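Local coordinates for protein cephalosporin hydroxylase CMCI (Streptomyces clavuligerus, PDB 2BM8) that takes part in cephamycin biosynthesis, probably in hydroxylating the cephalosporin nucleus, and has a methyltransferase-like Rossmann fold, at residues D21-P26 against R121-A126. The protein carries 3 engineered substitutions. Sequence-based numbering, arbitrary orientation.
Sequences DPAYHP and RCQIPA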
# COMPACT_ATOMS: atom_id res chain seq x y z
N ASP B 21 21.26 14.53 20.38
CA ASP B 21 22.37 14.07 21.22
C ASP B 21 23.27 13.11 20.44
O ASP B 21 22.83 12.03 20.06
CB ASP B 21 21.79 13.37 22.46
CG ASP B 21 22.82 13.16 23.57
OD1 ASP B 21 24.03 13.39 23.36
OD2 ASP B 21 22.47 12.76 24.71
N PRO B 22 24.53 13.48 20.21
CA PRO B 22 25.47 12.59 19.52
C PRO B 22 25.83 11.33 20.31
O PRO B 22 26.24 10.32 19.74
CB PRO B 22 26.70 13.47 19.33
CG PRO B 22 26.61 14.49 20.43
CD PRO B 22 25.16 14.75 20.61
N ALA B 23 25.71 11.39 21.63
CA ALA B 23 25.92 10.20 22.45
C ALA B 23 24.77 9.20 22.25
O ALA B 23 23.63 9.60 21.99
CB ALA B 23 26.08 10.56 23.93
N TYR B 24 25.10 7.92 22.38
CA TYR B 24 24.14 6.85 22.22
C TYR B 24 23.46 6.51 23.52
O TYR B 24 24.11 6.28 24.55
CB TYR B 24 24.82 5.57 21.70
CG TYR B 24 23.85 4.42 21.62
CD1 TYR B 24 22.84 4.41 20.66
CD2 TYR B 24 23.91 3.37 22.53
CE1 TYR B 24 21.92 3.36 20.60
CE2 TYR B 24 23.02 2.32 22.46
CZ TYR B 24 22.03 2.32 21.50
OH TYR B 24 21.15 1.27 21.45
N HIS B 25 22.14 6.45 23.48
CA HIS B 25 21.38 5.91 24.60
C HIS B 25 20.42 4.87 24.06
O HIS B 25 19.75 5.13 23.07
CB HIS B 25 20.65 7.03 25.33
CG HIS B 25 21.57 8.01 25.99
ND1 HIS B 25 21.73 9.30 25.54
CD2 HIS B 25 22.38 7.89 27.07
CE1 HIS B 25 22.60 9.94 26.31
NE2 HIS B 25 23.01 9.10 27.24
N PRO B 26 20.38 3.68 24.65
CA PRO B 26 19.42 2.65 24.25
C PRO B 26 17.98 3.15 24.25
O PRO B 26 17.64 4.06 25.02
CB PRO B 26 19.59 1.57 25.32
CG PRO B 26 20.98 1.75 25.85
CD PRO B 26 21.28 3.21 25.73
N ARG B 121 31.50 17.23 18.26
CA ARG B 121 30.51 16.19 18.59
C ARG B 121 31.08 14.76 18.52
O ARG B 121 30.36 13.82 18.83
CB ARG B 121 29.28 16.29 17.68
CG ARG B 121 28.64 17.69 17.59
CD ARG B 121 28.96 18.45 16.30
NE ARG B 121 27.79 18.62 15.42
CZ ARG B 121 27.81 18.55 14.08
NH1 ARG B 121 28.94 18.32 13.39
NH2 ARG B 121 26.68 18.71 13.40
N CYS B 122 32.35 14.61 18.15
CA CYS B 122 32.95 13.27 17.99
C CYS B 122 33.00 12.50 19.29
O CYS B 122 33.59 12.96 20.25
CB CYS B 122 34.37 13.33 17.40
SG CYS B 122 34.99 11.69 16.88
N GLN B 123 32.40 11.31 19.30
CA GLN B 123 32.28 10.47 20.50
C GLN B 123 33.29 9.34 20.56
O GLN B 123 33.19 8.48 21.42
CB GLN B 123 30.89 9.85 20.56
CG GLN B 123 29.76 10.87 20.60
CD GLN B 123 29.77 11.66 21.89
OE1 GLN B 123 29.84 11.08 22.97
NE2 GLN B 123 29.74 12.97 21.78
N ILE B 124 34.26 9.32 19.65
CA ILE B 124 35.23 8.24 19.65
C ILE B 124 36.23 8.56 20.74
O ILE B 124 36.82 9.63 20.73
CB ILE B 124 35.95 8.10 18.29
CG1 ILE B 124 34.95 7.91 17.14
CG2 ILE B 124 36.91 6.92 18.34
CD1 ILE B 124 35.56 8.04 15.76
N PRO B 125 36.40 7.66 21.71
CA PRO B 125 37.41 7.88 22.75
C PRO B 125 38.81 7.86 22.15
O PRO B 125 39.05 7.20 21.14
CB PRO B 125 37.20 6.71 23.70
CG PRO B 125 36.43 5.69 22.94
CD PRO B 125 35.68 6.39 21.88
N ALA B 126 39.74 8.58 22.76
CA ALA B 126 41.08 8.69 22.22
C ALA B 126 41.80 7.34 22.14
O ALA B 126 42.67 7.15 21.28
CB ALA B 126 41.89 9.67 23.05
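Gln123 lays its side chain against the ring of Pro22 and the methyl of Ala23. Its amide nitrogen NE2 lies 3.7 Å from Pro22 CG, and Pro22 CB is only slightly farther from it. On the other branch of the amide, OE1 is 3.9 Å from Ala23 CB. The aliphatic part of the chain also takes part, with CG 3.7 Å from Pro22 O. No hydrogen bond joins the two segments, so the contact rests on van der Waals packing.

The amide is steadied from its own side. Gln123 NE2 donates to Arg121 O at 3.1 Å, with an N-H...O angle of 155°. Arg121 O lies close to the Gln123 amide plane, whereas the donor stands well above the carbonyl plane of Arg121. A bend at chi2 (-67°) folds the Gln123 chain back so that NE2 can reach this carbonyl. The bond limits rotation of the amide and keeps NE2 beside the proline. Arg121 O itself is 3.7 Å from Pro22 CB. An alanine in place of Gln123 would lose this amide, and would probably leave Arg121 O without this donor and open a gap beside Pro22 and Ala23.

The facing loop has its own brace. Asp21 OD1 accepts from Ala23 N at 3.1 Å, closing an Asx turn around Pro22.

Tyr91 also touches Pro22 and Arg121, while Gln123 packs on Leu61 of strand 61-62. The contact lies at the surface and brings the loop ahead of strand 35-37 against the Rossmann-like domain. There it meets the loop that follows strand 111-116 and leads to strand 132-136, the outermost strand at that end of the mixed sheet within this chain.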